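Local coordinates for N-carbamoylsarcosine amidase related protein (Thermoplasma acidophilum, PDB 3EEF) that belongs to the isochorismatase-like cysteine hydrolases, binds a zinc ion and probably hydrolyses the amide bond of N-carbamoylsarcosine, at residues 51-54 / 55-58; 117-120 / 121-124; 75-78 / 79-82; 11-15 / 16-20. All blocks are in the same frame, centred on the assembly; numbering follows the deposited sequence.

Contact 1: residues 51-54 / 55-58; sequences SHYP and DDPE. With ZN (zinc ion), chain C.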
loop_
_atom_site.group_PDB
_atom_site.type_symbol
_atom_site.label_atom_id
_atom_site.label_comp_id
_atom_site.label_asym_id
_atom_site.label_seq_id
_atom_site.Cartn_x
_atom_site.Cartn_y
_atom_site.Cartn_z
ATOM N N SER A 51 -12.711 -13.477 4.171
ATOM C CA SER A 51 -13.721 -13.131 5.178
ATOM C C SER A 51 -14.525 -11.972 4.584
ATOM O O SER A 51 -14.446 -10.841 5.050
ATOM C CB SER A 51 -13.026 -12.752 6.505
ATOM O OG SER A 51 -13.921 -12.320 7.519
ATOM N N HIS A 52 -15.275 -12.289 3.527
ATOM C CA HIS A 52 -15.807 -11.299 2.589
ATOM C C HIS A 52 -17.052 -10.586 3.074
ATOM O O HIS A 52 -17.836 -11.151 3.826
ATOM C CB HIS A 52 -16.145 -11.947 1.246
ATOM C CG HIS A 52 -14.945 -12.293 0.413
ATOM N ND1 HIS A 52 -14.101 -11.338 -0.120
ATOM C CD2 HIS A 52 -14.486 -13.494 -0.034
ATOM C CE1 HIS A 52 -13.155 -11.938 -0.831
ATOM N NE2 HIS A 52 -13.376 -13.247 -0.812
ATOM N N TYR A 53 -17.156 -9.320 2.667
ATOM C CA TYR A 53 -18.360 -8.538 2.742
ATOM C C TYR A 53 -19.087 -8.661 1.389
ATOM O O TYR A 53 -18.462 -8.880 0.338
ATOM C CB TYR A 53 -18.082 -7.033 2.938
ATOM C CG TYR A 53 -17.236 -6.609 4.115
ATOM C CD1 TYR A 53 -17.450 -7.125 5.395
ATOM C CD2 TYR A 53 -16.241 -5.638 3.953
ATOM C CE1 TYR A 53 -16.653 -6.700 6.486
ATOM C CE2 TYR A 53 -15.468 -5.212 5.015
ATOM C CZ TYR A 53 -15.669 -5.733 6.275
ATOM O OH TYR A 53 -14.862 -5.280 7.289
ATOM N N PRO A 54 -20.402 -8.435 1.402
ATOM C CA PRO A 54 -21.200 -8.530 0.185
ATOM C C PRO A 54 -20.678 -7.673 -0.957
ATOM O O PRO A 54 -20.861 -8.026 -2.117
ATOM C CB PRO A 54 -22.564 -8.024 0.641
ATOM C CG PRO A 54 -22.618 -8.400 2.115
ATOM C CD PRO A 54 -21.233 -8.220 2.607
ATOM N N ASP A 55 -20.024 -6.567 -0.636
ATOM C CA ASP A 55 -19.608 -5.620 -1.664
ATOM C C ASP A 55 -18.086 -5.624 -1.928
ATOM O O ASP A 55 -17.582 -4.738 -2.631
ATOM C CB ASP A 55 -20.120 -4.189 -1.340
ATOM C CG ASP A 55 -19.677 -3.677 0.043
ATOM O OD1 ASP A 55 -18.910 -4.373 0.754
ATOM O OD2 ASP A 55 -20.126 -2.554 0.407
ATOM N N ASP A 56 -17.363 -6.632 -1.418
ATOM C CA ASP A 56 -15.988 -6.820 -1.860
ATOM C C ASP A 56 -15.942 -6.924 -3.398
ATOM O O ASP A 56 -16.819 -7.512 -4.017
ATOM C CB ASP A 56 -15.351 -8.038 -1.197
ATOM C CG ASP A 56 -14.999 -7.789 0.254
ATOM O OD1 ASP A 56 -14.980 -6.629 0.690
ATOM O OD2 ASP A 56 -14.744 -8.754 0.965
ATOM N N PRO A 57 -14.904 -6.348 -4.022
ATOM C CA PRO A 57 -14.819 -6.286 -5.496
ATOM C C PRO A 57 -15.055 -7.617 -6.177
ATOM O O PRO A 57 -15.717 -7.675 -7.215
ATOM C CB PRO A 57 -13.382 -5.842 -5.745
ATOM C CG PRO A 57 -13.002 -5.094 -4.484
ATOM C CD PRO A 57 -13.701 -5.800 -3.376
ATOM N N GLU A 58 -14.528 -8.689 -5.599
ATOM C CA GLU A 58 -14.589 -9.984 -6.275
ATOM C C GLU A 58 -15.945 -10.722 -6.149
ATOM O O GLU A 58 -16.132 -11.757 -6.796
ATOM C CB GLU A 58 -13.449 -10.876 -5.804
ATOM C CG GLU A 58 -13.766 -11.640 -4.570
ATOM C CD GLU A 58 -12.561 -12.372 -4.037
ATOM O OE1 GLU A 58 -12.683 -13.586 -3.887
ATOM O OE2 GLU A 58 -11.518 -11.729 -3.766
HETATM ZN ZN ZN C . -12.639 -14.745 -2.264
#
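One oxygen, Asp56 OD2, grips both the ring of His52 and the backbone of Tyr53 while that same ring holds zinc at its far side. His52 ND1 donates to Asp56 OD2 over 2.9 Å, with the oxygen lying in the ring plane and using its anti lone pair. Tyr53 N reaches the same oxygen at 3.0 Å, but from above the carboxylate plane, which is turned 69° from the imidazole. His91 ND1 is a further hydrogen-bond partner of OD2. The frame for this is a type I beta turn from Tyr53 to Asp56 in the loop between strand 45-50 and helix 59-62, closed by Asp56 N bonding to Tyr53 O at 3.1 Å. His52 NE2 binds the zinc ion at 2.2 Å. The carboxylate and the metal together would fix the rotation of the imidazole, a second-shell His-carboxylate arrangement that probably makes the ring a stronger ligand. Glu58 CG sits between its backbone N and carbonyl carbon (chi1 86°), and the extended chain beyond it brings Glu58 OE1 to 2.0 Å from the zinc ion. Asp50 and His65 complete the metal site. The Tyr53 ring meets Tyr86 of the second subunit edge-to-face.

Contact 2: residues 117-120 / 121-124; sequences GLDA and DICV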
loop_
_atom_site.group_PDB
_atom_site.type_symbol
_atom_site.label_atom_id
_atom_site.label_comp_id
_atom_site.label_asym_id
_atom_site.label_seq_id
_atom_site.Cartn_x
_atom_site.Cartn_y
_atom_site.Cartn_z
ATOM N N GLY A 117 -1.963 -24.079 0.333
ATOM C CA GLY A 117 -3.416 -23.839 0.397
ATOM C C GLY A 117 -4.097 -23.694 -0.957
ATOM O O GLY A 117 -3.622 -24.202 -1.961
ATOM N N LEU A 118 -5.178 -22.926 -0.970
ATOM C CA LEU A 118 -6.112 -22.822 -2.091
ATOM C C LEU A 118 -6.115 -21.442 -2.731
ATOM O O LEU A 118 -6.369 -20.443 -2.046
ATOM C CB LEU A 118 -7.543 -23.120 -1.589
ATOM C CG LEU A 118 -7.560 -24.441 -0.857
ATOM C CD1 LEU A 118 -8.950 -24.770 -0.439
ATOM C CD2 LEU A 118 -6.872 -25.562 -1.719
ATOM N N ASP A 119 -5.822 -21.350 -4.029
ATOM C CA ASP A 119 -5.268 -22.434 -4.844
ATOM C C ASP A 119 -4.195 -21.880 -5.751
ATOM O O ASP A 119 -4.008 -20.657 -5.837
ATOM C CB ASP A 119 -6.367 -23.135 -5.662
ATOM C CG ASP A 119 -7.253 -22.177 -6.401
ATOM O OD1 ASP A 119 -6.705 -21.424 -7.233
ATOM O OD2 ASP A 119 -8.484 -22.209 -6.177
ATOM N N ALA A 120 -3.511 -22.784 -6.441
ATOM C CA ALA A 120 -2.411 -22.458 -7.346
ATOM C C ALA A 120 -2.719 -21.438 -8.484
ATOM O O ALA A 120 -1.810 -20.803 -9.050
ATOM C CB ALA A 120 -1.868 -23.786 -7.956
ATOM N N ASP A 121 -3.983 -21.321 -8.845
ATOM C CA ASP A 121 -4.394 -20.435 -9.933
ATOM C C ASP A 121 -4.748 -19.031 -9.493
ATOM O O ASP A 121 -4.556 -18.070 -10.249
ATOM C CB ASP A 121 -5.629 -21.020 -10.613
ATOM C CG ASP A 121 -5.278 -21.930 -11.726
ATOM O OD1 ASP A 121 -4.082 -22.294 -11.839
ATOM O OD2 ASP A 121 -6.192 -22.274 -12.499
ATOM N N ILE A 122 -5.342 -18.936 -8.305
ATOM C CA ILE A 122 -5.874 -17.688 -7.820
ATOM C C ILE A 122 -5.131 -17.232 -6.550
ATOM O O ILE A 122 -4.074 -16.572 -6.653
ATOM C CB ILE A 122 -7.386 -17.779 -7.607
ATOM C CG1 ILE A 122 -8.090 -18.255 -8.895
ATOM C CG2 ILE A 122 -7.939 -16.443 -7.206
ATOM C CD1 ILE A 122 -9.602 -18.545 -8.687
ATOM N N CYS A 123 -5.627 -17.585 -5.365
ATOM C CA CYS A 123 -5.156 -16.884 -4.166
ATOM C C CYS A 123 -3.684 -17.169 -3.808
ATOM O O CYS A 123 -2.977 -16.274 -3.322
ATOM C CB CYS A 123 -6.070 -17.179 -2.975
ATOM S SG CYS A 123 -7.823 -16.644 -3.200
ATOM N N VAL A 124 -3.219 -18.396 -4.014
ATOM C CA VAL A 124 -1.841 -18.762 -3.688
ATOM C C VAL A 124 -0.903 -17.983 -4.602
ATOM O O VAL A 124 0.101 -17.423 -4.170
ATOM C CB VAL A 124 -1.578 -20.300 -3.801
ATOM C CG1 VAL A 124 -0.091 -20.583 -3.790
ATOM C CG2 VAL A 124 -2.323 -21.086 -2.673
#
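Asp119 folds its carboxylate back over the turn that leads into helix 123-133, and OD1 takes two backbone N-H groups. Ile122 N donates to Asp119 OD1 at 3.0 Å, nearly in line with the C-O bond, and Asp121 N reaches the same atom at 3.2 Å on its anti lone pair. The fold-back follows from the side-chain torsion, which sets CG between the backbone N and the carbonyl carbon (chi1 49°). The backbone oxygen of the same residue, Asp119 O, accepts from Val124 N at 3.0 Å and, weakly, from Ile122 N. A cis peptide links Leu118 to Asp119. The close packing is at the helix start: Val124 CB lies 3.2 Å from Asp119 O, its CG2 branch rests 3.5 Å from Gly117 O, and Cys123 CB comes to 3.4 Å from Leu118 O. The Asp121 side is looser, its carboxylate turned to the backbone N-H groups of Ile149 and Asp150; even so, all the residues in contact are buried. Were Asp119 an alanine, the N-H groups of Asp121 and Ile122 would probably lose their shared acceptor, and the turn could shift. In this cysteine-hydrolase family, such a cis-peptide turn precedes the nucleophilic cysteine, consistent with Cys123 in that role, and the bonds to Asp119 would help hold the backbone that presents its thiol about 5 Å from the zinc ion.

Contact 3: residues 75-78 / 79-82; sequences VIDE and IRPS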
loop_
_atom_site.group_PDB
_atom_site.type_symbol
_atom_site.label_atom_id
_atom_site.label_comp_id
_atom_site.label_asym_id
_atom_site.label_seq_id
_atom_site.Cartn_x
_atom_site.Cartn_y
_atom_site.Cartn_z
ATOM N N VAL A 75 -11.448 -21.767 9.282
ATOM C CA VAL A 75 -10.375 -22.719 8.976
ATOM C C VAL A 75 -10.868 -24.122 9.296
ATOM O O VAL A 75 -11.507 -24.334 10.324
ATOM C CB VAL A 75 -9.083 -22.423 9.820
ATOM C CG1 VAL A 75 -8.088 -23.595 9.770
ATOM C CG2 VAL A 75 -8.412 -21.099 9.383
ATOM N N ILE A 76 -10.544 -25.081 8.437
ATOM C CA ILE A 76 -10.996 -26.455 8.651
ATOM C C ILE A 76 -10.391 -27.003 9.945
ATOM O O ILE A 76 -9.257 -26.659 10.296
ATOM C CB ILE A 76 -10.686 -27.377 7.442
ATOM C CG1 ILE A 76 -9.173 -27.612 7.276
ATOM C CG2 ILE A 76 -11.327 -26.812 6.183
ATOM C CD1 ILE A 76 -8.832 -28.522 6.083
ATOM N N ASP A 77 -11.164 -27.832 10.654
ATOM C CA ASP A 77 -10.781 -28.362 11.983
ATOM C C ASP A 77 -9.542 -29.214 11.925
ATOM O O ASP A 77 -8.743 -29.205 12.847
ATOM C CB ASP A 77 -11.925 -29.172 12.612
ATOM C CG ASP A 77 -13.086 -28.295 13.032
ATOM O OD1 ASP A 77 -12.834 -27.134 13.442
ATOM O OD2 ASP A 77 -14.239 -28.753 12.952
ATOM N N GLU A 78 -9.372 -29.925 10.819
ATOM C CA GLU A 78 -8.191 -30.765 10.606
ATOM C C GLU A 78 -6.874 -30.042 10.925
ATOM O O GLU A 78 -5.958 -30.646 11.474
ATOM C CB GLU A 78 -8.157 -31.287 9.163
ATOM C CG GLU A 78 -9.232 -32.348 8.838
ATOM C CD GLU A 78 -10.569 -31.755 8.460
ATOM O OE1 GLU A 78 -10.910 -30.659 8.940
ATOM O OE2 GLU A 78 -11.289 -32.392 7.675
ATOM N N ILE A 79 -6.792 -28.754 10.567
ATOM C CA ILE A 79 -5.584 -27.928 10.800
ATOM C C ILE A 79 -5.943 -26.673 11.599
ATOM O O ILE A 79 -5.473 -25.591 11.333
ATOM C CB ILE A 79 -4.865 -27.572 9.471
ATOM C CG1 ILE A 79 -5.820 -26.871 8.483
ATOM C CG2 ILE A 79 -4.285 -28.828 8.832
ATOM C CD1 ILE A 79 -5.129 -26.356 7.252
ATOM N N ARG A 80 -6.819 -26.851 12.572
ATOM C CA ARG A 80 -7.210 -25.808 13.476
ATOM C C ARG A 80 -5.985 -25.035 13.915
ATOM O O ARG A 80 -4.936 -25.618 14.203
ATOM C CB ARG A 80 -7.882 -26.430 14.697
ATOM C CG ARG A 80 -8.938 -25.574 15.338
ATOM C CD ARG A 80 -9.349 -26.109 16.731
ATOM N NE ARG A 80 -9.375 -27.578 16.821
ATOM C CZ ARG A 80 -10.403 -28.368 16.489
ATOM N NH1 ARG A 80 -11.540 -27.860 16.008
ATOM N NH2 ARG A 80 -10.286 -29.691 16.630
ATOM N N PRO A 81 -6.101 -23.713 13.957
ATOM C CA PRO A 81 -4.936 -22.973 14.382
ATOM C C PRO A 81 -4.719 -23.115 15.887
ATOM O O PRO A 81 -5.695 -23.230 16.629
ATOM C CB PRO A 81 -5.276 -21.525 14.003
ATOM C CG PRO A 81 -6.463 -21.626 13.095
ATOM C CD PRO A 81 -7.189 -22.829 13.526
ATOM N N SER A 82 -3.445 -23.125 16.292
ATOM C CA SER A 82 -3.020 -23.164 17.690
ATOM C C SER A 82 -2.689 -21.785 18.208
ATOM O O SER A 82 -2.658 -20.808 17.465
ATOM C CB SER A 82 -1.733 -23.996 17.859
ATOM O OG SER A 82 -1.917 -25.352 17.514
#
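Ile76 and Ile79 cross at a slant, CG1 against CG1 at 3.6 Å, where the loop after helix 59-62 coils into a short 3-10 turn on its way to strand 86-90. Both isoleucines place CG1 between the backbone N and the carbonyl carbon (chi1 68° and 56°), which turns the two branches against each other. Val75 adds its CG1 methyl, which packs 3.9 Å from Pro81 CD as the two side chains slide past one another in opposite directions, and also touches Ile79 O. This apolar side faces the body of the domain: Ile76 lies on Val28 of helix 22-40 and on helix 12-15, while Val75 and Pro81 touch Tyr47 of strand 45-50. The backbone is drawn round by Ile79 N bonding to Ile76 O at 3.2 Å and by Arg80 N bonding to Asp77 O at 3.1 Å, successive i to i+3 bonds of a 3-10 turn. On the exposed side, the Arg80 chain bends at chi3 and curls back over this turn. Its NH1 forms a salt bridge with Asp77 OD1 at 3.0 Å, the carboxylate and guanidinium planes 35° apart, and Asp77 O lies over one guanidinium face, 4.0 Å from its plane. Asp77 therefore meets Arg80 three ways: through its carboxylate, through a backbone bond and through that carbonyl oxygen, where the negative end of the dipole would probably suit the cation. Asp77 and Arg80 are exposed, so water probably screens their ion pair, while Ile76 and Ile79 are buried and their side chains meet through carbon alone.

Contact 4: residues 11-15 / 16-20; sequences VNEFI and HGRLA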
loop_
_atom_site.group_PDB
_atom_site.type_symbol
_atom_site.label_atom_id
_atom_site.label_comp_id
_atom_site.label_asym_id
_atom_site.label_seq_id
_atom_site.Cartn_x
_atom_site.Cartn_y
_atom_site.Cartn_z
ATOM N N VAL A 11 -10.244 -23.203 4.169
ATOM C CA VAL A 11 -11.472 -22.917 4.907
ATOM C C VAL A 11 -12.585 -23.867 4.462
ATOM O O VAL A 11 -12.505 -24.469 3.400
ATOM C CB VAL A 11 -11.891 -21.417 4.772
ATOM C CG1 VAL A 11 -10.743 -20.522 5.256
ATOM C CG2 VAL A 11 -12.261 -21.068 3.311
ATOM N N ASN A 12 -13.594 -24.004 5.313
ATOM C CA ASN A 12 -14.665 -24.998 5.159
ATOM C C ASN A 12 -15.354 -24.995 3.811
ATOM O O ASN A 12 -15.583 -26.038 3.242
ATOM C CB ASN A 12 -15.708 -24.819 6.274
ATOM C CG ASN A 12 -15.223 -25.369 7.608
ATOM O OD1 ASN A 12 -14.499 -26.368 7.655
ATOM N ND2 ASN A 12 -15.628 -24.733 8.695
ATOM N N GLU A 13 -15.675 -23.828 3.284
ATOM C CA GLU A 13 -16.439 -23.798 2.056
ATOM C C GLU A 13 -15.664 -24.360 0.883
ATOM O O GLU A 13 -16.277 -24.876 -0.033
ATOM C CB GLU A 13 -16.917 -22.385 1.736
ATOM C CG GLU A 13 -17.712 -22.265 0.426
ATOM C CD GLU A 13 -18.453 -20.960 0.338
ATOM O OE1 GLU A 13 -18.355 -20.161 1.289
ATOM O OE2 GLU A 13 -19.137 -20.733 -0.680
ATOM N N PHE A 14 -14.332 -24.259 0.899
ATOM C CA PHE A 14 -13.532 -24.782 -0.216
ATOM C C PHE A 14 -13.065 -26.231 -0.019
ATOM O O PHE A 14 -12.606 -26.854 -0.981
ATOM C CB PHE A 14 -12.321 -23.886 -0.502
ATOM C CG PHE A 14 -12.671 -22.517 -1.055
ATOM C CD1 PHE A 14 -13.348 -22.389 -2.248
ATOM C CD2 PHE A 14 -12.264 -21.368 -0.400
ATOM C CE1 PHE A 14 -13.657 -21.125 -2.762
ATOM C CE2 PHE A 14 -12.552 -20.102 -0.905
ATOM C CZ PHE A 14 -13.248 -19.981 -2.086
ATOM N N ILE A 15 -13.189 -26.752 1.208
ATOM C CA ILE A 15 -12.707 -28.096 1.571
ATOM C C ILE A 15 -13.877 -29.022 1.886
ATOM O O ILE A 15 -13.942 -30.139 1.373
ATOM C CB ILE A 15 -11.778 -28.066 2.821
ATOM C CG1 ILE A 15 -10.501 -27.254 2.560
ATOM C CG2 ILE A 15 -11.353 -29.485 3.234
ATOM C CD1 ILE A 15 -9.633 -27.806 1.440
ATOM N N HIS A 16 -14.785 -28.551 2.738
ATOM C CA HIS A 16 -15.908 -29.355 3.231
ATOM C C HIS A 16 -17.252 -28.972 2.646
ATOM O O HIS A 16 -18.126 -29.816 2.594
ATOM C CB HIS A 16 -16.013 -29.306 4.769
ATOM C CG HIS A 16 -14.873 -29.973 5.465
ATOM N ND1 HIS A 16 -14.503 -31.275 5.192
ATOM C CD2 HIS A 16 -14.003 -29.523 6.402
ATOM C CE1 HIS A 16 -13.461 -31.599 5.938
ATOM N NE2 HIS A 16 -13.139 -30.557 6.685
ATOM N N GLY A 17 -17.428 -27.729 2.204
ATOM C CA GLY A 17 -18.774 -27.232 1.876
ATOM C C GLY A 17 -19.067 -26.958 0.416
ATOM O O GLY A 17 -18.727 -27.735 -0.448
ATOM N N ARG A 18 -19.677 -25.811 0.148
ATOM C CA ARG A 18 -20.355 -25.554 -1.121
ATOM C C ARG A 18 -19.422 -25.654 -2.354
ATOM O O ARG A 18 -19.850 -26.099 -3.423
ATOM C CB ARG A 18 -21.042 -24.184 -1.033
ATOM C CG ARG A 18 -21.903 -23.802 -2.215
ATOM C CD ARG A 18 -22.565 -22.437 -1.994
ATOM N NE ARG A 18 -21.648 -21.334 -2.251
ATOM C CZ ARG A 18 -21.234 -20.953 -3.461
ATOM N NH1 ARG A 18 -21.642 -21.583 -4.548
ATOM N NH2 ARG A 18 -20.388 -19.929 -3.584
ATOM N N LEU A 19 -18.154 -25.264 -2.204
ATOM C CA LEU A 19 -17.215 -25.306 -3.331
ATOM C C LEU A 19 -16.125 -26.362 -3.127
ATOM O O LEU A 19 -15.049 -26.286 -3.704
ATOM C CB LEU A 19 -16.609 -23.921 -3.582
ATOM C CG LEU A 19 -17.527 -22.863 -4.199
ATOM C CD1 LEU A 19 -16.912 -21.450 -4.061
ATOM C CD2 LEU A 19 -17.821 -23.197 -5.665
ATOM N N ALA A 20 -16.432 -27.362 -2.314
ATOM C CA ALA A 20 -15.539 -28.487 -2.073
ATOM C C ALA A 20 -15.211 -29.254 -3.355
ATOM O O ALA A 20 -16.098 -29.483 -4.194
ATOM C CB ALA A 20 -16.162 -29.426 -1.027
#
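Helix 12-15 and the loop that follows it meet here in a local contact, the chain folding back on itself between strand 3-8 and helix 22-40 of the isochorismatase-like alpha/beta domain, built round a parallel sheet. The loop closes with a type I beta turn from Gly17 to Ala20, and the helix end is tied to it by backbone bonds. Asn12 O accepts from His16 N and Gly17 N, each at 2.7 Å, as well as from Ile15 N within the helix, while Glu13 O takes Leu19 N nearly head-on. Side chains reinforce the join. Glu13 CG stands opposite its backbone N (chi1 179°), and the extended chain carries OE2 alongside Arg18, where NE lies 3.0 Å away in a salt bridge. The hydrogen bonds from NE and NH2 to OE2 are weak and bent, and the carboxylate and guanidinium planes stand 71° apart. Glu13 OE1 has a firmer partner in Ser66 N, beside the zinc ligand His65. With a glutamine in place of Glu13, Arg18 would probably lose its counter-charge across the contact. Phe14 and Leu19 run side by side in the same direction, CE1 to CD1 at 3.5 Å, with the Phe14 side chain about 5 Å from the zinc ion. At the outer end, Asn12 OD1 sits at the edge of the His16 ring, 3.4 Å from CD2, while Asn12 ND2 bonds to Asp71 O. Over one face of that ring stands the Ile15 CG2 methyl, a CH-pi contact 3.9 Å from the centroid and 4° off the ring normal.

Along the chain the order is contact 4, contact 1, contact 3 and contact 2, all in loops and short helical segments around one parallel six-stranded sheet. Contact 4 links two others: its centre lies about 14 Å from those of contacts 2 and 3, and it touches both, through Leu118 CD1 on Phe14 CB and through a probable hydrogen bond between His16 NE2 and Glu78 OE1. Contact 1 touches none of them; its nearest atoms are about 6 Å from contact 2 and 7 Å from contact 4. Contact 1 supplies two zinc ligands, and contacts 2 and 4 bring Cys123 and Phe14 to about 5 Å from the metal, so three separate loops gather at one site, whereas contact 3 is about 14 Å away.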